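PDB 4Q9D: benzoylformate decarboxylase from Mycobacterium smegmatis, which belongs to the thiamine diphosphate-dependent enzymes, tetrameric here, each chain folding into three parallel-sheet alpha/beta domains, the last of which binds a magnesium ion. Local coordinates for residues M376-T381 with V457-G462; N358-V363 with L525-L530; P410-I415 with V428-G433. All coordinates share one frame; numbering follows the deposited sequence.

Interaction 1. Residues M376-T381 with V457-G462; sequences MESTST and VVLRNG. With MG (magnesium ion), chain F.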
ATOM      1  N   MET B 376      23.543  -3.870  24.297  1.00 21.52           N
ATOM      2  CA  MET B 376      22.644  -4.357  25.345  1.00 20.06           C
ATOM      3  C   MET B 376      21.415  -5.017  24.746  1.00 24.56           C
ATOM      4  O   MET B 376      20.736  -4.422  23.913  1.00 19.71           O
ATOM      5  CB  MET B 376      22.158  -3.183  26.220  1.00 20.29           C
ATOM      6  CG  MET B 376      21.055  -3.591  27.235  1.00 25.63           C
ATOM      7  SD  MET B 376      21.732  -4.723  28.507  1.00 34.09           S
ATOM      8  CE  MET B 376      20.555  -4.443  29.846  1.00 29.92           C
ATOM      9  N   GLU B 377      21.120  -6.230  25.201  1.00 21.72           N
ATOM     10  CA  GLU B 377      19.917  -6.947  24.801  1.00 24.25           C
ATOM     11  C   GLU B 377      19.521  -7.906  25.917  1.00 25.26           C
ATOM     12  O   GLU B 377      19.638  -9.122  25.773  1.00 24.53           O
ATOM     13  CB  GLU B 377      20.154  -7.716  23.501  1.00 21.18           C
ATOM     14  CG  GLU B 377      18.882  -8.196  22.822  1.00 19.81           C
ATOM     15  CD  GLU B 377      19.034  -8.319  21.319  1.00 23.58           C
ATOM     16  OE1 GLU B 377      19.121  -9.461  20.821  1.00 23.10           O
ATOM     17  OE2 GLU B 377      19.065  -7.274  20.636  1.00 25.74           O
ATOM     18  N   SER B 378      19.109  -7.352  27.049  1.00 31.53           N
ATOM     19  CA  SER B 378      18.749  -8.151  28.213  1.00 27.01           C
ATOM     20  C   SER B 378      17.823  -7.310  29.066  1.00 30.83           C
ATOM     21  O   SER B 378      18.260  -6.615  29.983  1.00 28.91           O
ATOM     22  CB  SER B 378      19.995  -8.542  29.006  1.00 29.89           C
ATOM     23  OG  SER B 378      19.653  -9.302  30.152  1.00 34.76           O
ATOM     24  N   THR B 379      16.538  -7.363  28.743  1.00 33.76           N
ATOM     25  CA  THR B 379      15.573  -6.420  29.309  1.00 47.02           C
ATOM     26  C   THR B 379      15.378  -6.608  30.813  1.00 37.59           C
ATOM     27  O   THR B 379      15.174  -5.633  31.541  1.00 42.14           O
ATOM     28  CB  THR B 379      14.218  -6.531  28.613  1.00 49.48           C
ATOM     29  OG1 THR B 379      13.857  -7.910  28.549  1.00 57.17           O
ATOM     30  CG2 THR B 379      14.303  -5.967  27.187  1.00 48.89           C
ATOM     31  N   SER B 380      15.473  -7.854  31.278  1.00 31.12           N
ATOM     32  CA  SER B 380      15.368  -8.128  32.705  1.00 37.79           C
ATOM     33  C   SER B 380      16.574  -7.562  33.471  1.00 37.20           C
ATOM     34  O   SER B 380      16.553  -7.528  34.690  1.00 42.13           O
ATOM     35  CB  SER B 380      15.181  -9.635  32.999  1.00 33.14           C
ATOM     36  OG  SER B 380      16.302 -10.402  32.583  1.00 41.93           O
ATOM     37  N   THR B 381      17.618  -7.104  32.774  1.00 31.48           N
ATOM     38  CA  THR B 381      18.790  -6.591  33.498  1.00 26.41           C
ATOM     39  C   THR B 381      19.172  -5.129  33.219  1.00 28.00           C
ATOM     40  O   THR B 381      20.314  -4.721  33.452  1.00 26.28           O
ATOM     41  CB  THR B 381      20.016  -7.529  33.370  1.00 29.37           C
ATOM     42  OG1 THR B 381      20.525  -7.485  32.039  1.00 34.46           O
ATOM     43  CG2 THR B 381      19.626  -8.971  33.713  1.00 31.17           C
ATOM     44  N   VAL B 457      28.382 -11.872  26.400  1.00 21.59           N
ATOM     45  CA  VAL B 457      28.109 -12.363  27.735  1.00 23.12           C
ATOM     46  C   VAL B 457      26.635 -12.700  27.806  1.00 18.71           C
ATOM     47  O   VAL B 457      25.775 -11.817  27.796  1.00 20.85           O
ATOM     48  CB  VAL B 457      28.432 -11.315  28.795  1.00 23.77           C
ATOM     49  CG1 VAL B 457      28.035 -11.838  30.199  1.00 24.56           C
ATOM     50  CG2 VAL B 457      29.877 -10.933  28.728  1.00 16.47           C
ATOM     51  N   VAL B 458      26.342 -13.987  27.859  1.00 21.38           N
ATOM     52  CA  VAL B 458      24.966 -14.455  27.772  1.00 21.29           C
ATOM     53  C   VAL B 458      24.426 -14.840  29.145  1.00 24.70           C
ATOM     54  O   VAL B 458      24.952 -15.724  29.809  1.00 24.28           O
ATOM     55  CB  VAL B 458      24.866 -15.664  26.799  1.00 25.61           C
ATOM     56  CG1 VAL B 458      23.463 -16.237  26.801  1.00 18.23           C
ATOM     57  CG2 VAL B 458      25.286 -15.243  25.374  1.00 19.19           C
ATOM     58  N   LEU B 459      23.358 -14.175  29.557  1.00 24.41           N
ATOM     59  CA  LEU B 459      22.766 -14.426  30.865  1.00 30.63           C
ATOM     60  C   LEU B 459      21.708 -15.515  30.784  1.00 26.62           C
ATOM     61  O   LEU B 459      20.572 -15.290  30.343  1.00 28.49           O
ATOM     62  CB  LEU B 459      22.194 -13.122  31.446  1.00 26.02           C
ATOM     63  CG  LEU B 459      23.205 -12.029  31.839  1.00 33.63           C
ATOM     64  CD1 LEU B 459      23.814 -11.357  30.654  1.00 33.33           C
ATOM     65  CD2 LEU B 459      22.496 -10.980  32.701  1.00 45.21           C
ATOM     66  N   ARG B 460      22.105 -16.708  31.205  1.00 26.60           N
ATOM     67  CA  ARG B 460      21.292 -17.896  31.072  1.00 29.38           C
ATOM     68  C   ARG B 460      20.469 -18.152  32.357  1.00 31.04           C
ATOM     69  O   ARG B 460      20.958 -18.749  33.315  1.00 26.51           O
ATOM     70  CB  ARG B 460      22.199 -19.097  30.733  1.00 26.40           C
ATOM     71  CG  ARG B 460      21.498 -20.508  30.769  1.00 23.98           C
ATOM     72  CD  ARG B 460      20.784 -20.803  29.464  1.00 32.76           C
ATOM     73  NE  ARG B 460      20.181 -22.136  29.434  1.00 26.90           N
ATOM     74  CZ  ARG B 460      18.918 -22.368  29.120  1.00 33.39           C
ATOM     75  NH1 ARG B 460      18.123 -21.344  28.792  1.00 29.37           N
ATOM     76  NH2 ARG B 460      18.453 -23.618  29.136  1.00 23.57           N
ATOM     77  N   ASN B 461      19.220 -17.704  32.364  1.00 26.16           N
ATOM     78  CA  ASN B 461      18.322 -17.996  33.472  1.00 30.89           C
ATOM     79  C   ASN B 461      17.166 -18.925  33.096  1.00 36.35           C
ATOM     80  O   ASN B 461      16.275 -19.154  33.912  1.00 36.95           O
ATOM     81  CB  ASN B 461      17.786 -16.697  34.114  1.00 32.19           C
ATOM     82  CG  ASN B 461      17.036 -15.820  33.125  1.00 39.99           C
ATOM     83  OD1 ASN B 461      16.717 -16.243  32.014  1.00 31.08           O
ATOM     84  ND2 ASN B 461      16.739 -14.597  33.527  1.00 39.14           N
ATOM     85  N   GLY B 462      17.167 -19.453  31.871  1.00 30.10           N
ATOM     86  CA  GLY B 462      16.174 -20.458  31.478  1.00 24.60           C
ATOM     87  C   GLY B 462      14.789 -19.909  31.118  1.00 32.92           C
ATOM     88  O   GLY B 462      13.810 -20.663  31.020  1.00 32.34           O
TER
HETATM   89 MG    MG F 601      16.483 -15.105  30.094  1.00 32.01          MG
HETATM   90  O   HOH W   1      15.227 -13.178  31.401  1.00 40.23           O
HETATM   91  O   HOH W   2      18.515 -13.914  30.627  1.00 31.72           O

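Interaction 2. Residues N358-V363 with L525-L530; sequences NAVYEV and LVVPTL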
ATOM      1  N   ASN B 358      23.076  -8.812  39.210  1.00 25.35           N
ATOM      2  CA  ASN B 358      23.869  -7.800  39.904  1.00 25.67           C
ATOM      3  C   ASN B 358      25.346  -8.226  40.035  1.00 29.25           C
ATOM      4  O   ASN B 358      26.261  -7.426  39.792  1.00 27.87           O
ATOM      5  CB  ASN B 358      23.229  -7.488  41.264  1.00 30.18           C
ATOM      6  CG  ASN B 358      23.959  -6.390  42.012  1.00 38.95           C
ATOM      7  OD1 ASN B 358      24.056  -5.262  41.529  1.00 34.30           O
ATOM      8  ND2 ASN B 358      24.489  -6.717  43.194  1.00 33.65           N
ATOM      9  N   ALA B 359      25.584  -9.494  40.388  1.00 28.29           N
ATOM     10  CA  ALA B 359      26.947 -10.029  40.428  1.00 27.03           C
ATOM     11  C   ALA B 359      27.610  -9.946  39.061  1.00 31.66           C
ATOM     12  O   ALA B 359      28.757  -9.538  38.948  1.00 29.94           O
ATOM     13  CB  ALA B 359      26.937 -11.482  40.894  1.00 24.71           C
ATOM     14  N   VAL B 360      26.886 -10.361  38.019  1.00 33.02           N
ATOM     15  CA  VAL B 360      27.439 -10.415  36.664  1.00 26.75           C
ATOM     16  C   VAL B 360      27.908  -9.051  36.193  1.00 22.73           C
ATOM     17  O   VAL B 360      29.003  -8.918  35.662  1.00 25.47           O
ATOM     18  CB  VAL B 360      26.386 -10.928  35.610  1.00 31.53           C
ATOM     19  CG1 VAL B 360      26.954 -10.825  34.189  1.00 22.94           C
ATOM     20  CG2 VAL B 360      25.949 -12.330  35.923  1.00 29.94           C
ATOM     21  N   TYR B 361      27.058  -8.033  36.354  1.00 27.46           N
ATOM     22  CA  TYR B 361      27.418  -6.697  35.867  1.00 29.56           C
ATOM     23  C   TYR B 361      28.534  -6.043  36.670  1.00 29.37           C
ATOM     24  O   TYR B 361      29.329  -5.284  36.119  1.00 27.77           O
ATOM     25  CB  TYR B 361      26.197  -5.784  35.769  1.00 28.76           C
ATOM     26  CG  TYR B 361      25.367  -6.043  34.526  1.00 28.43           C
ATOM     27  CD1 TYR B 361      25.515  -5.256  33.386  1.00 26.67           C
ATOM     28  CD2 TYR B 361      24.452  -7.097  34.484  1.00 24.98           C
ATOM     29  CE1 TYR B 361      24.758  -5.520  32.218  1.00 33.74           C
ATOM     30  CE2 TYR B 361      23.698  -7.358  33.342  1.00 33.76           C
ATOM     31  CZ  TYR B 361      23.847  -6.569  32.219  1.00 34.26           C
ATOM     32  OH  TYR B 361      23.067  -6.845  31.118  1.00 30.44           O
ATOM     33  N   GLU B 362      28.632  -6.357  37.963  1.00 27.54           N
ATOM     34  CA  GLU B 362      29.737  -5.785  38.749  1.00 23.60           C
ATOM     35  C   GLU B 362      31.037  -6.385  38.311  1.00 20.46           C
ATOM     36  O   GLU B 362      32.007  -5.674  38.102  1.00 25.44           O
ATOM     37  CB  GLU B 362      29.585  -5.993  40.263  1.00 26.63           C
ATOM     38  CG  GLU B 362      30.769  -5.332  40.998  1.00 34.69           C
ATOM     39  CD  GLU B 362      30.744  -5.518  42.506  1.00 38.16           C
ATOM     40  OE1 GLU B 362      29.858  -6.253  43.023  1.00 30.48           O
ATOM     41  OE2 GLU B 362      31.632  -4.934  43.165  1.00 38.31           O
ATOM     42  N   VAL B 363      31.069  -7.706  38.135  1.00 25.46           N
ATOM     43  CA  VAL B 363      32.267  -8.317  37.562  1.00 25.39           C
ATOM     44  C   VAL B 363      32.641  -7.689  36.215  1.00 29.41           C
ATOM     45  O   VAL B 363      33.811  -7.434  35.940  1.00 28.18           O
ATOM     46  CB  VAL B 363      32.112  -9.830  37.367  1.00 31.42           C
ATOM     47  CG1 VAL B 363      33.333 -10.380  36.650  1.00 21.67           C
ATOM     48  CG2 VAL B 363      31.909 -10.518  38.721  1.00 28.23           C
ATOM     49  N   LEU B 525      30.513 -16.240  26.501  1.00 25.09           N
ATOM     50  CA  LEU B 525      30.575 -16.670  27.895  1.00 28.26           C
ATOM     51  C   LEU B 525      29.144 -16.856  28.372  1.00 22.99           C
ATOM     52  O   LEU B 525      28.346 -15.919  28.370  1.00 23.53           O
ATOM     53  CB  LEU B 525      31.318 -15.642  28.762  1.00 25.77           C
ATOM     54  CG  LEU B 525      32.787 -15.405  28.387  1.00 27.19           C
ATOM     55  CD1 LEU B 525      33.409 -14.310  29.272  1.00 25.34           C
ATOM     56  CD2 LEU B 525      33.614 -16.681  28.430  1.00 24.73           C
ATOM     57  N   VAL B 526      28.813 -18.078  28.744  1.00 24.87           N
ATOM     58  CA  VAL B 526      27.483 -18.386  29.204  1.00 22.13           C
ATOM     59  C   VAL B 526      27.484 -18.360  30.741  1.00 31.89           C
ATOM     60  O   VAL B 526      28.207 -19.124  31.375  1.00 32.80           O
ATOM     61  CB  VAL B 526      27.016 -19.746  28.633  1.00 25.24           C
ATOM     62  CG1 VAL B 526      25.563 -19.987  29.001  1.00 24.89           C
ATOM     63  CG2 VAL B 526      27.186 -19.760  27.078  1.00 19.33           C
ATOM     64  N   VAL B 527      26.689 -17.460  31.324  1.00 29.79           N
ATOM     65  CA  VAL B 527      26.679 -17.241  32.756  1.00 24.63           C
ATOM     66  C   VAL B 527      25.327 -17.642  33.354  1.00 28.74           C
ATOM     67  O   VAL B 527      24.312 -16.981  33.137  1.00 27.83           O
ATOM     68  CB  VAL B 527      26.973 -15.777  33.098  1.00 29.86           C
ATOM     69  CG1 VAL B 527      27.034 -15.590  34.625  1.00 33.30           C
ATOM     70  CG2 VAL B 527      28.293 -15.304  32.441  1.00 28.28           C
ATOM     71  N   PRO B 528      25.298 -18.742  34.118  1.00 24.37           N
ATOM     72  CA  PRO B 528      23.996 -19.117  34.689  1.00 23.80           C
ATOM     73  C   PRO B 528      23.554 -18.090  35.722  1.00 31.40           C
ATOM     74  O   PRO B 528      24.319 -17.747  36.618  1.00 27.56           O
ATOM     75  CB  PRO B 528      24.267 -20.486  35.340  1.00 25.35           C
ATOM     76  CG  PRO B 528      25.562 -20.977  34.702  1.00 28.85           C
ATOM     77  CD  PRO B 528      26.353 -19.737  34.370  1.00 29.30           C
ATOM     78  N   THR B 529      22.341 -17.577  35.597  1.00 27.50           N
ATOM     79  CA  THR B 529      21.907 -16.517  36.498  1.00 28.18           C
ATOM     80  C   THR B 529      20.538 -16.885  37.053  1.00 31.33           C
ATOM     81  O   THR B 529      19.895 -17.814  36.568  1.00 34.06           O
ATOM     82  CB  THR B 529      21.796 -15.157  35.776  1.00 34.43           C
ATOM     83  OG1 THR B 529      20.828 -15.277  34.736  1.00 34.44           O
ATOM     84  CG2 THR B 529      23.148 -14.740  35.159  1.00 28.70           C
ATOM     85  N   LEU B 530      20.083 -16.144  38.051  1.00 30.17           N
ATOM     86  CA  LEU B 530      18.792 -16.422  38.679  1.00 35.84           C
ATOM     87  C   LEU B 530      17.635 -15.794  37.916  1.00 37.97           C
ATOM     88  O   LEU B 530      17.764 -14.680  37.410  1.00 45.78           O
ATOM     89  CB  LEU B 530      18.786 -15.903  40.121  1.00 35.84           C
ATOM     90  CG  LEU B 530      19.953 -16.430  40.967  1.00 34.79           C
ATOM     91  CD1 LEU B 530      20.124 -15.553  42.194  1.00 42.38           C
ATOM     92  CD2 LEU B 530      19.731 -17.873  41.369  1.00 34.79           C
TER

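Interaction 3. Residues P410-I415 with V428-G433; sequences PAAVGI and VVATIG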
ATOM      1  N   PRO B 410      23.800  -9.635  16.027  1.00 21.93           N
ATOM      2  CA  PRO B 410      24.358  -9.229  14.714  1.00 19.02           C
ATOM      3  C   PRO B 410      24.838  -7.777  14.678  1.00 15.81           C
ATOM      4  O   PRO B 410      25.827  -7.488  13.995  1.00 20.83           O
ATOM      5  CB  PRO B 410      23.196  -9.472  13.719  1.00 18.61           C
ATOM      6  CG  PRO B 410      21.918  -9.520  14.601  1.00 18.66           C
ATOM      7  CD  PRO B 410      22.430 -10.152  15.930  1.00 16.23           C
ATOM      8  N   ALA B 411      24.152  -6.864  15.374  1.00 20.38           N
ATOM      9  CA  ALA B 411      24.632  -5.478  15.440  1.00 16.31           C
ATOM     10  C   ALA B 411      26.038  -5.393  16.045  1.00 19.39           C
ATOM     11  O   ALA B 411      26.870  -4.597  15.595  1.00 20.61           O
ATOM     12  CB  ALA B 411      23.652  -4.599  16.244  1.00 19.41           C
ATOM     13  N   ALA B 412      26.303  -6.199  17.072  1.00 19.04           N
ATOM     14  CA  ALA B 412      27.653  -6.238  17.648  1.00 19.81           C
ATOM     15  C   ALA B 412      28.717  -6.622  16.599  1.00 22.13           C
ATOM     16  O   ALA B 412      29.817  -6.075  16.592  1.00 23.77           O
ATOM     17  CB  ALA B 412      27.708  -7.207  18.835  1.00 17.47           C
ATOM     18  N   VAL B 413      28.394  -7.598  15.752  1.00 22.64           N
ATOM     19  CA  VAL B 413      29.291  -8.039  14.694  1.00 17.60           C
ATOM     20  C   VAL B 413      29.492  -6.875  13.714  1.00 19.38           C
ATOM     21  O   VAL B 413      30.618  -6.563  13.318  1.00 24.39           O
ATOM     22  CB  VAL B 413      28.712  -9.264  13.931  1.00 21.19           C
ATOM     23  CG1 VAL B 413      29.667  -9.704  12.791  1.00 16.59           C
ATOM     24  CG2 VAL B 413      28.474 -10.426  14.878  1.00 19.52           C
ATOM     25  N   GLY B 414      28.392  -6.220  13.332  1.00 21.06           N
ATOM     26  CA  GLY B 414      28.478  -5.030  12.493  1.00 19.47           C
ATOM     27  C   GLY B 414      29.297  -3.888  13.096  1.00 25.89           C
ATOM     28  O   GLY B 414      30.087  -3.257  12.408  1.00 21.72           O
ATOM     29  N   ILE B 415      29.093  -3.612  14.385  1.00 22.51           N
ATOM     30  CA  ILE B 415      29.846  -2.557  15.058  1.00 25.74           C
ATOM     31  C   ILE B 415      31.344  -2.865  15.064  1.00 23.33           C
ATOM     32  O   ILE B 415      32.167  -1.996  14.788  1.00 21.47           O
ATOM     33  CB  ILE B 415      29.338  -2.352  16.516  1.00 24.91           C
ATOM     34  CG1 ILE B 415      27.936  -1.709  16.501  1.00 19.86           C
ATOM     35  CG2 ILE B 415      30.320  -1.473  17.308  1.00 20.90           C
ATOM     36  CD1 ILE B 415      27.065  -2.085  17.759  1.00 21.18           C
ATOM     37  N   VAL B 428      34.096  -4.905  21.793  1.00 28.75           N
ATOM     38  CA  VAL B 428      32.653  -4.826  21.943  1.00 22.65           C
ATOM     39  C   VAL B 428      32.232  -5.860  22.970  1.00 24.49           C
ATOM     40  O   VAL B 428      32.545  -7.057  22.841  1.00 24.15           O
ATOM     41  CB  VAL B 428      31.908  -5.095  20.614  1.00 22.94           C
ATOM     42  CG1 VAL B 428      30.372  -5.125  20.862  1.00 18.99           C
ATOM     43  CG2 VAL B 428      32.257  -4.027  19.609  1.00 22.66           C
ATOM     44  N   VAL B 429      31.542  -5.389  23.998  1.00 21.22           N
ATOM     45  CA  VAL B 429      31.002  -6.267  25.026  1.00 24.03           C
ATOM     46  C   VAL B 429      29.480  -6.237  24.901  1.00 20.94           C
ATOM     47  O   VAL B 429      28.848  -5.192  25.036  1.00 25.87           O
ATOM     48  CB  VAL B 429      31.423  -5.794  26.427  1.00 27.44           C
ATOM     49  CG1 VAL B 429      30.737  -6.659  27.531  1.00 21.15           C
ATOM     50  CG2 VAL B 429      32.956  -5.808  26.532  1.00 24.11           C
ATOM     51  N   ALA B 430      28.902  -7.394  24.627  1.00 22.22           N
ATOM     52  CA  ALA B 430      27.480  -7.499  24.389  1.00 24.28           C
ATOM     53  C   ALA B 430      26.894  -8.337  25.497  1.00 27.76           C
ATOM     54  O   ALA B 430      27.281  -9.489  25.676  1.00 28.23           O
ATOM     55  CB  ALA B 430      27.207  -8.155  22.985  1.00 20.01           C
ATOM     56  N   THR B 431      25.964  -7.766  26.249  1.00 20.40           N
ATOM     57  CA  THR B 431      25.303  -8.536  27.288  1.00 21.89           C
ATOM     58  C   THR B 431      23.904  -8.890  26.799  1.00 25.00           C
ATOM     59  O   THR B 431      23.056  -8.008  26.611  1.00 24.41           O
ATOM     60  CB  THR B 431      25.271  -7.776  28.644  1.00 24.97           C
ATOM     61  OG1 THR B 431      24.494  -6.584  28.497  1.00 26.31           O
ATOM     62  CG2 THR B 431      26.712  -7.400  29.081  1.00 19.95           C
ATOM     63  N   ILE B 432      23.668 -10.181  26.592  1.00 18.21           N
ATOM     64  CA  ILE B 432      22.471 -10.652  25.891  1.00 22.53           C
ATOM     65  C   ILE B 432      21.735 -11.702  26.727  1.00 24.84           C
ATOM     66  O   ILE B 432      22.363 -12.646  27.226  1.00 27.44           O
ATOM     67  CB  ILE B 432      22.870 -11.318  24.525  1.00 25.18           C
ATOM     68  CG1 ILE B 432      23.877 -10.454  23.762  1.00 23.03           C
ATOM     69  CG2 ILE B 432      21.628 -11.535  23.615  1.00 19.50           C
ATOM     70  CD1 ILE B 432      23.262  -9.137  23.226  1.00 18.93           C
ATOM     71  N   GLY B 433      20.420 -11.568  26.882  1.00 22.20           N
ATOM     72  CA  GLY B 433      19.649 -12.616  27.556  1.00 18.65           C
ATOM     73  C   GLY B 433      19.687 -13.921  26.739  1.00 23.86           C
ATOM     74  O   GLY B 433      19.949 -13.894  25.530  1.00 21.97           O
TER

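Interaction 1. Residues M376-T381 with V457-G462
The carboxamide of Asn461, which faces Ser380 across this contact, is held at its two ends: OD1 binds the magnesium ion at 2.2 Å, and ND2 donates to a water at 3.0 Å that also meets Ser380 OG. Asn461 thus supplies the asparagine of the GDG...N metal motif of thiamine diphosphate enzymes, with Asp434 and the backbone oxygen of Glu463 as further ligands of the magnesium ion. The O atom of a second water is also bound to the magnesium ion, at 2.4 Å. With one end on the metal and the other on a water, the amide has little freedom to flip.

Beside the water bridge is a small patch of methyl contact, where the turn that follows strand 373-377 meets the end of strand 454-460; strand 428-433 lies between those two in the parallel sheet. Leu459 and Thr381 reach toward each other tip to tip, methyl against methyl, and Ser378 OG lies against the same leucine methyl, CD2. The threonine hydroxyl is occupied within its own turn and by Tyr361 OH of the covering helix. Ser378 OG and Thr381 OG1 are 2.8 Å apart in a hydrogen bond, while Thr381 CG2 touches Leu459 CD2 at 3.6 Å.

Interaction 2. Residues N358-V363 with L525-L530
Val360 and Val527 share nearly the same first torsion, with CG1 opposite the backbone N (chi1 174° and -177°), yet they use different branches to meet. On the helix it is the other methyl, CG2, lying beside the backbone N, that is offered to the strand; on the strand it is CG1. The two side chains run alongside one another, pointing contrary ways, and Val360 CG2 comes to rest 3.7 Å from Val527 CG1. Thr529 adds the third surface. With chi1 at 61° its hydroxyl sits between the backbone N and the carbonyl carbon, and the methyl is left to face the helix. Thr529 CG2 lies 3.8 Å from Val360 CG2, the two side chains set nearly perpendicular to each other.

One methyl of the helix is therefore seated against two methyls of the strand and its continuation, an entirely apolar and buried meeting with the nearest CA atoms, of Val360 and Val527, still 7.9 Å apart. Around the trio, helix 506-518 adds to the same packing through Leu509, which touches both Val363 and Val527. Val457 of the neighbouring strand also leans on Val527.

Thr529 links this core to the metal region. Its side chain is about 6 Å from the magnesium ion and packs on Asn461, one of the ion's ligands. Helix 357-367, which directly precedes strand 373-377 in the chain, thereby lies across to strand 523-528, the last of the sheet in sequence. Valine and threonine methyls packed between a covering helix and a parallel sheet place this contact in the three-layered alpha/beta fold of the C-terminal thiamine diphosphate-binding domain.

Interaction 3. Residues P410-I415 with V428-G433
A beta-alpha-beta crossover of the C-terminal thiamine diphosphate-binding domain supplies both partners here: helix 408-421 carries the chain back from strand 397-399 and then delivers it into strand 428-433. Because the sheet is parallel, the returning helix must run against the strand that follows it, and the short segments do so at 174° between their directions, with their axes 9.2 Å apart.

Val428 is the centre of the contact, and its two methyls are divided between two helix residues one turn apart. CG1, opposite the backbone N (chi1 175°), reaches Ala412 CB at 3.9 Å. CG2, on the other branch, meets Ile415 CG2 at the same separation, 3.9 Å, one side chain lying roughly square across the other. In Ile415 it is the short methyl branch, rather than the longer CG1-CD1 arm, that touches the valine. Two residues further along the strand, Ala430 points to the same helix and comes more loosely against Ala412, 4.3 Å between their CB atoms. Ala412, with a single methyl, is consistent with the close backbone approach, 6.7 Å from its CA to Val428 CA.

Ile415 also touches Val375 of the strand over which the crossover passes. The helix is covered on its other flanks by helix 50-64, through Ala55, Met56 and Ala63, and by helix 443-449, leaving every residue of the contact buried. At its far end strand 428-433 runs into Asp434, a ligand of the magnesium ion, so the helix backs the strand that leads into the GDG metal-binding motif of this enzyme family.

All three contacts belong to one six-stranded parallel sheet, whose middle strands run 373-377, 428-433, 454-460 and 523-528. Along the chain they are nested: interaction 3 lies inside the loop closed by interaction 1, which lies inside that of interaction 2. Interactions 2 and 3 lie on opposite faces of the sheet, their centres about 17 Å apart; interaction 1, about 9 and 12 Å from those centres, lies at the ends of strands 373-377 and 454-460, on the face that helix 357-367 covers. Tyr361 OH joins the three, 2.8 Å from Thr381 OG1 and 3.0 Å from Thr431 OG1, both probable hydrogen bonds. The packed helices thus flank a sheet whose strands lead into the residues that bind the magnesium ion.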